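Local atomic coordinates of VP24 (White spot syndrome virus, PDB entry 5HLJ), a protein that serves as a major envelope protein of the virion, is built largely of beta strands, and probably contributes to the structure of the viral envelope. Residues 71-76 with 92-97; 34-39 with 49-54; 16-21 with 167-172. All coordinates share one frame; numbering follows the deposited sequence.

Interaction 1 of 3, residues 71-76 with 92-97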
# COMPACT_ATOMS: atom_id res chain seq x y z
N THR A 71 0.55 -3.75 -22.46
CA THR A 71 1.79 -4.35 -22.93
C THR A 71 2.98 -3.62 -22.29
O THR A 71 2.95 -2.41 -22.11
CB THR A 71 1.91 -4.32 -24.49
OG1 THR A 71 3.11 -4.99 -24.90
CG2 THR A 71 1.95 -2.88 -25.01
N SER A 72 4.01 -4.36 -21.90
CA SER A 72 5.25 -3.76 -21.46
C SER A 72 6.22 -3.71 -22.63
O SER A 72 6.31 -4.67 -23.40
CB SER A 72 5.85 -4.52 -20.28
OG SER A 72 5.97 -5.90 -20.56
N LEU A 73 6.91 -2.58 -22.79
CA LEU A 73 7.87 -2.39 -23.88
C LEU A 73 9.29 -2.56 -23.37
O LEU A 73 9.59 -2.23 -22.22
CB LEU A 73 7.71 -1.01 -24.55
CG LEU A 73 6.32 -0.63 -25.09
CD1 LEU A 73 6.38 0.63 -25.96
CD2 LEU A 73 5.66 -1.79 -25.85
N LEU A 74 10.15 -3.10 -24.22
CA LEU A 74 11.52 -3.38 -23.84
C LEU A 74 12.47 -2.61 -24.75
O LEU A 74 12.02 -1.78 -25.54
CB LEU A 74 11.78 -4.89 -23.89
CG LEU A 74 10.76 -5.69 -23.06
CD1 LEU A 74 10.89 -7.19 -23.28
CD2 LEU A 74 10.85 -5.36 -21.56
N GLY A 75 13.77 -2.84 -24.64
CA GLY A 75 14.68 -2.13 -25.53
C GLY A 75 14.85 -0.64 -25.25
O GLY A 75 13.90 0.06 -24.85
N ASP A 76 16.09 -0.16 -25.45
CA ASP A 76 16.49 1.21 -25.12
C ASP A 76 15.55 2.22 -25.71
O ASP A 76 14.90 1.98 -26.74
CB ASP A 76 17.91 1.49 -25.63
CG ASP A 76 18.97 0.68 -24.93
OD1 ASP A 76 18.74 -0.53 -24.71
OD2 ASP A 76 20.02 1.26 -24.60
N GLU A 92 12.66 0.05 -14.88
CA GLU A 92 11.46 0.81 -15.21
C GLU A 92 10.43 -0.09 -15.88
O GLU A 92 10.77 -0.94 -16.70
CB GLU A 92 11.82 2.00 -16.09
CG GLU A 92 10.65 2.92 -16.45
CD GLU A 92 11.06 4.10 -17.32
OE1 GLU A 92 12.28 4.29 -17.58
OE2 GLU A 92 10.17 4.86 -17.76
N LEU A 93 9.18 0.05 -15.48
CA LEU A 93 8.09 -0.50 -16.26
C LEU A 93 7.64 0.59 -17.24
O LEU A 93 7.23 1.67 -16.81
CB LEU A 93 6.91 -0.95 -15.37
CG LEU A 93 5.68 -1.32 -16.20
CD1 LEU A 93 5.88 -2.67 -16.92
CD2 LEU A 93 4.39 -1.29 -15.38
N TYR A 94 7.74 0.32 -18.53
CA TYR A 94 7.25 1.26 -19.53
C TYR A 94 6.11 0.56 -20.26
O TYR A 94 6.35 -0.29 -21.14
CB TYR A 94 8.36 1.70 -20.50
CG TYR A 94 7.94 2.83 -21.42
CD1 TYR A 94 8.34 4.14 -21.18
CD2 TYR A 94 7.14 2.58 -22.53
CE1 TYR A 94 7.94 5.18 -22.04
CE2 TYR A 94 6.73 3.59 -23.37
CZ TYR A 94 7.13 4.89 -23.13
OH TYR A 94 6.70 5.88 -24.00
N ALA A 95 4.88 0.88 -19.88
CA ALA A 95 3.74 0.14 -20.38
C ALA A 95 2.81 0.99 -21.23
O ALA A 95 2.69 2.19 -21.02
CB ALA A 95 2.95 -0.47 -19.21
N ARG A 96 2.17 0.34 -22.20
CA ARG A 96 1.14 0.97 -23.00
C ARG A 96 -0.17 0.32 -22.62
O ARG A 96 -0.29 -0.92 -22.60
CB ARG A 96 1.43 0.82 -24.51
CG ARG A 96 2.79 1.40 -24.95
CD ARG A 96 2.77 2.93 -25.05
NE ARG A 96 1.93 3.38 -26.17
CZ ARG A 96 1.42 4.60 -26.29
NH1 ARG A 96 1.67 5.51 -25.35
NH2 ARG A 96 0.66 4.92 -27.33
N VAL A 97 -1.16 1.13 -22.27
CA VAL A 97 -2.40 0.63 -21.73
C VAL A 97 -3.58 1.18 -22.49
O VAL A 97 -3.81 2.39 -22.51
CB VAL A 97 -2.55 0.97 -20.22
CG1 VAL A 97 -3.86 0.40 -19.66
CG2 VAL A 97 -1.38 0.46 -19.42
O HOH W 1 7.96 -1.91 -20.10
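Tyr94 O takes a firm, almost straight hydrogen bond from Leu73 N at 2.9 Å (170° at the hydrogen); a water also donates to it, but that bond is unusually short and less certain. The same water donates to Leu73 O and accepts from Tyr94 N at 2.7 Å, so it bridges these two backbone atoms, which are too far apart to bond directly, where the two chains begin to part. Beyond it Thr71 and Arg96 form a regular hydrogen-bonded pair, Arg96 N to Thr71 O 2.9 Å. Apolar contacts run through Leu73, Tyr94 and Arg96. CD1 of Leu73 lies obliquely against the Tyr94 ring, 3.9 Å from CE2, and also meets Arg96 CG at 3.8 Å. Arg96 is bent at chi2 (-77°) and chi3 (-69°), which turns its guanidinium away from Thr71 to a salt bridge with Asp58. Thr71 CG2 packs on Arg96 CB, while its OG1 bonds to Gly53. On the face of Ser72 and Ala95, Leu93 CD1 reaches Ser72 CB at 3.8 Å. Strand 68-72 lies against strand 90-99, whose other side pairs with strand 141-151; Phe36 of strand 33-42 packs on Leu93 and Ala95.

Interaction 2 of 3, residues 34-39 with 49-54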
# COMPACT_ATOMS: atom_id res chain seq x y z
N PHE A 34 10.97 -3.78 -16.42
CA PHE A 34 10.10 -4.82 -15.91
C PHE A 34 9.32 -5.33 -17.09
O PHE A 34 9.05 -4.58 -18.02
CB PHE A 34 9.16 -4.30 -14.82
CG PHE A 34 9.77 -4.26 -13.47
CD1 PHE A 34 10.04 -5.44 -12.78
CD2 PHE A 34 10.08 -3.05 -12.87
CE1 PHE A 34 10.60 -5.40 -11.52
CE2 PHE A 34 10.65 -3.01 -11.61
CZ PHE A 34 10.91 -4.19 -10.94
N ASN A 35 8.94 -6.60 -17.06
CA ASN A 35 8.21 -7.20 -18.17
C ASN A 35 7.01 -8.00 -17.67
O ASN A 35 7.14 -8.84 -16.77
CB ASN A 35 9.17 -8.09 -18.98
CG ASN A 35 8.61 -8.47 -20.33
OD1 ASN A 35 7.85 -7.71 -20.94
ND2 ASN A 35 8.99 -9.64 -20.81
N PHE A 36 5.82 -7.72 -18.23
CA PHE A 36 4.62 -8.45 -17.82
C PHE A 36 4.73 -9.94 -18.13
O PHE A 36 5.43 -10.34 -19.05
CB PHE A 36 3.38 -7.91 -18.51
CG PHE A 36 2.93 -6.56 -18.02
CD1 PHE A 36 2.63 -6.36 -16.66
CD2 PHE A 36 2.77 -5.50 -18.91
CE1 PHE A 36 2.20 -5.12 -16.21
CE2 PHE A 36 2.35 -4.25 -18.46
CZ PHE A 36 2.06 -4.07 -17.10
N VAL A 37 4.03 -10.76 -17.34
CA VAL A 37 3.67 -12.11 -17.76
C VAL A 37 2.33 -12.00 -18.46
O VAL A 37 1.39 -11.40 -17.93
CB VAL A 37 3.58 -13.08 -16.57
CG1 VAL A 37 2.97 -14.41 -17.00
CG2 VAL A 37 4.95 -13.28 -15.94
N ASN A 38 2.21 -12.53 -19.67
CA ASN A 38 0.96 -12.38 -20.42
C ASN A 38 -0.12 -13.28 -19.83
O ASN A 38 0.19 -14.28 -19.18
CB ASN A 38 1.17 -12.69 -21.91
CG ASN A 38 1.67 -14.10 -22.14
OD1 ASN A 38 2.84 -14.41 -21.87
ND2 ASN A 38 0.80 -14.96 -22.64
N GLY A 39 -1.38 -12.90 -20.04
CA GLY A 39 -2.49 -13.62 -19.45
C GLY A 39 -3.67 -12.69 -19.33
O GLY A 39 -3.67 -11.61 -19.92
N VAL A 49 -9.25 -7.69 -17.97
CA VAL A 49 -7.93 -7.14 -18.17
C VAL A 49 -7.15 -8.13 -19.02
O VAL A 49 -7.08 -9.31 -18.72
CB VAL A 49 -7.23 -6.86 -16.84
CG1 VAL A 49 -5.76 -6.61 -17.05
CG2 VAL A 49 -7.88 -5.65 -16.18
N TYR A 50 -6.59 -7.63 -20.12
CA TYR A 50 -5.83 -8.45 -21.06
C TYR A 50 -4.39 -7.98 -21.10
O TYR A 50 -4.10 -6.85 -21.52
CB TYR A 50 -6.46 -8.40 -22.47
CG TYR A 50 -5.87 -9.36 -23.50
CD1 TYR A 50 -6.63 -10.40 -24.02
CD2 TYR A 50 -4.58 -9.19 -23.99
CE1 TYR A 50 -6.12 -11.27 -24.98
CE2 TYR A 50 -4.05 -10.05 -24.95
CZ TYR A 50 -4.84 -11.08 -25.44
OH TYR A 50 -4.33 -11.93 -26.39
N VAL A 51 -3.49 -8.86 -20.71
CA VAL A 51 -2.09 -8.52 -20.76
C VAL A 51 -1.44 -9.18 -21.97
O VAL A 51 -1.11 -10.36 -21.93
CB VAL A 51 -1.37 -8.97 -19.46
CG1 VAL A 51 0.09 -8.57 -19.50
CG2 VAL A 51 -2.06 -8.37 -18.24
N ALA A 52 -1.26 -8.40 -23.05
CA ALA A 52 -0.67 -8.91 -24.29
C ALA A 52 0.81 -9.25 -24.14
O ALA A 52 1.43 -8.95 -23.12
CB ALA A 52 -0.86 -7.90 -25.42
N GLY A 53 1.37 -9.88 -25.16
CA GLY A 53 2.80 -10.15 -25.17
C GLY A 53 3.65 -8.88 -25.22
O GLY A 53 3.18 -7.82 -25.61
N GLN A 54 4.91 -9.01 -24.83
CA GLN A 54 5.81 -7.86 -24.82
C GLN A 54 5.92 -7.16 -26.17
O GLN A 54 5.86 -7.80 -27.22
CB GLN A 54 7.19 -8.30 -24.37
CG GLN A 54 7.80 -9.37 -25.25
CD GLN A 54 8.97 -10.07 -24.58
OE1 GLN A 54 8.83 -10.65 -23.49
NE2 GLN A 54 10.13 -10.03 -25.23
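The beta hairpin of strands 33-42 and 48-51 opens out at Gly39 and Val51, the antiparallel hydrogen-bonded pair within this contact. Two backbone bonds hold that pair, Val51 N to Gly39 O at 2.9 Å and Gly39 N to Val51 O at 3.2 Å. Val51 O also receives a CA-H...O contact from Asn38, whose CB lies 3.3 Å from the same oxygen. Gly39, which has no side chain, brings only its backbone to the pair. It also joins an antiparallel ladder with a strand of the second subunit, which carries the sheet across the interface.

Van der Waals packing centres on one methyl. Val51 CG1, anti to the backbone N (chi1 -178°), wedges between Phe36 CB, 3.5 Å away, and Val37 O; it approaches the Phe36 ring obliquely. The Phe36 side chain also touches Ile25 of strand 19-28 and Leu70 of strand 68-72, and Phe175 of the second subunit packs on Val51.

The polar side-chain contact lies where the chains have separated. Asn35 OD1 bonds to Ser72 OG, and its ND2 faces Gln54. The two amide planes stand 70° apart: Asn35 ND2 gives a hydrogen in its own plane to Gln54 OE1 at 2.9 Å, but arrives 49° above the Gln54 carbonyl plane.

Interaction 3 of 3, residues 16-21 with 167-172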
# COMPACT_ATOMS: atom_id res chain seq x y z
N VAL A 16 -17.63 2.13 -11.07
CA VAL A 16 -18.07 3.11 -10.10
C VAL A 16 -17.36 2.92 -8.74
O VAL A 16 -17.55 3.71 -7.82
CB VAL A 16 -19.61 3.06 -9.92
CG1 VAL A 16 -20.31 3.74 -11.11
CG2 VAL A 16 -20.11 1.63 -9.75
N GLU A 17 -16.54 1.88 -8.65
CA GLU A 17 -15.72 1.64 -7.45
C GLU A 17 -14.26 1.33 -7.77
O GLU A 17 -13.94 0.88 -8.87
CB GLU A 17 -16.27 0.47 -6.63
CG GLU A 17 -17.25 0.88 -5.55
CD GLU A 17 -18.56 0.13 -5.67
OE1 GLU A 17 -19.53 0.53 -5.01
OE2 GLU A 17 -18.62 -0.87 -6.44
N SER A 18 -13.40 1.54 -6.78
CA SER A 18 -12.00 1.19 -6.88
C SER A 18 -11.78 -0.30 -6.82
O SER A 18 -12.57 -1.02 -6.23
CB SER A 18 -11.21 1.85 -5.76
OG SER A 18 -11.37 3.25 -5.81
N GLU A 19 -10.69 -0.77 -7.41
CA GLU A 19 -10.36 -2.17 -7.36
C GLU A 19 -8.85 -2.36 -7.48
O GLU A 19 -8.17 -1.55 -8.12
CB GLU A 19 -11.11 -2.93 -8.45
CG GLU A 19 -10.95 -4.43 -8.39
CD GLU A 19 -11.86 -5.15 -9.36
OE1 GLU A 19 -12.70 -4.49 -10.03
OE2 GLU A 19 -11.75 -6.40 -9.45
N ILE A 20 -8.33 -3.40 -6.85
CA ILE A 20 -6.93 -3.78 -6.97
C ILE A 20 -6.75 -4.81 -8.08
O ILE A 20 -7.49 -5.78 -8.16
CB ILE A 20 -6.39 -4.35 -5.66
CG1 ILE A 20 -6.40 -3.28 -4.57
CG2 ILE A 20 -4.99 -4.82 -5.83
CD1 ILE A 20 -5.36 -2.23 -4.76
N ILE A 21 -5.76 -4.56 -8.94
CA ILE A 21 -5.40 -5.43 -10.06
C ILE A 21 -4.08 -6.11 -9.70
O ILE A 21 -3.07 -5.44 -9.53
CB ILE A 21 -5.22 -4.60 -11.37
CG1 ILE A 21 -6.45 -3.74 -11.65
CG2 ILE A 21 -4.90 -5.48 -12.56
CD1 ILE A 21 -7.76 -4.50 -11.62
N ARG A 167 -3.83 -0.15 -7.94
CA ARG A 167 -5.19 0.24 -7.61
C ARG A 167 -5.80 1.09 -8.71
O ARG A 167 -5.25 2.13 -9.07
CB ARG A 167 -5.25 0.98 -6.27
CG ARG A 167 -6.68 1.37 -5.90
CD ARG A 167 -6.79 1.98 -4.51
NE ARG A 167 -8.02 2.77 -4.35
CZ ARG A 167 -8.87 2.66 -3.33
NH1 ARG A 167 -8.64 1.76 -2.36
NH2 ARG A 167 -9.95 3.44 -3.26
N PHE A 168 -6.92 0.63 -9.24
CA PHE A 168 -7.71 1.38 -10.22
C PHE A 168 -8.86 2.11 -9.54
O PHE A 168 -9.52 1.55 -8.66
CB PHE A 168 -8.29 0.45 -11.30
CG PHE A 168 -7.28 -0.08 -12.28
CD1 PHE A 168 -5.92 0.09 -12.08
CD2 PHE A 168 -7.71 -0.76 -13.41
CE1 PHE A 168 -4.99 -0.42 -12.99
CE2 PHE A 168 -6.80 -1.26 -14.34
CZ PHE A 168 -5.43 -1.09 -14.12
N SER A 169 -9.13 3.34 -9.96
CA SER A 169 -10.33 4.03 -9.50
C SER A 169 -10.95 4.85 -10.63
O SER A 169 -10.28 5.20 -11.59
CB SER A 169 -10.00 4.90 -8.28
OG SER A 169 -9.01 5.86 -8.58
N PRO A 170 -12.26 5.13 -10.53
CA PRO A 170 -12.94 5.85 -11.62
C PRO A 170 -12.55 7.31 -11.69
O PRO A 170 -12.30 7.92 -10.66
CB PRO A 170 -14.42 5.72 -11.25
CG PRO A 170 -14.49 4.66 -10.19
CD PRO A 170 -13.20 4.73 -9.47
N GLY A 171 -12.51 7.87 -12.89
CA GLY A 171 -12.40 9.31 -13.04
C GLY A 171 -10.98 9.75 -13.27
O GLY A 171 -10.07 8.94 -13.48
N ASN A 172 -10.78 11.07 -13.24
CA ASN A 172 -9.52 11.66 -13.66
C ASN A 172 -9.08 12.82 -12.77
O ASN A 172 -8.12 13.52 -13.09
CB ASN A 172 -9.65 12.12 -15.11
CG ASN A 172 -10.85 13.03 -15.33
OD1 ASN A 172 -11.06 13.97 -14.57
ND2 ASN A 172 -11.65 12.73 -16.35
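Ile21 CG1 stands beside its backbone N (chi1 -53°) and Phe168 CG does likewise (chi1 -73°), torsions that bring the isoleucine methylene over the phenyl ring. The result is a CH-pi contact: CG1 sits 3.5 Å from the ring centroid and only 5° off the normal. Arg167 instead runs extended from CG to NE, which carries its guanidinium alongside the chain to Ser18. Ser18 CB lies 3.0 Å above one guanidinium face, offset toward the rim, and Ser18 OG is 2.9 Å from Arg167 NH2. Nearer the backbone, the Ile20 side chain crosses the stem of Arg167 at about a right angle, its CD1 3.5 Å from Arg167 CB.

These side chains flank the antiparallel pairing of strands 19-28 and 161-170, which joins the first long strand of the sheet to the last. Glu19 and Phe168 are the hydrogen-bonded pair, with Phe168 N to Glu19 O at 2.8 Å and Glu19 N to Phe168 O at 2.9 Å. Ahead of strand 19-28, the backbone of Val16 and Glu17 meets Pro170 at the end of strand 161-170, with Pro170 CG 3.7 Å from Val16 C. The face of Ile20 and Arg167 turns to the trimer interface: Ile20 packs on Arg167 of the second subunit, and Arg167 on Ile20 of the third.

How the interactions relate
From the N terminus, residues 16-21 open the longest loop, which closes only at 167-172 in interaction 3; both other contacts lie within it. Interaction 2 comes first, closing the hairpin of strands 33-42 and 48-51. Interaction 1 follows in series, its loop running from 71-76 to 92-97, so no loops cross. All three serve one mixed sheet, in which strands 90-99, 68-72, 48-51, 33-42, 19-28 and 161-170 are successive neighbours. Interactions 1 and 2 touch, through Glu92 O with Phe34 N and Leu74 CD1 against Gln54 NE2. Interaction 3 sits about 22 Å from interaction 1 and about 20 Å from interaction 2, centre to centre, and shares contact with the second subunit only with interaction 2.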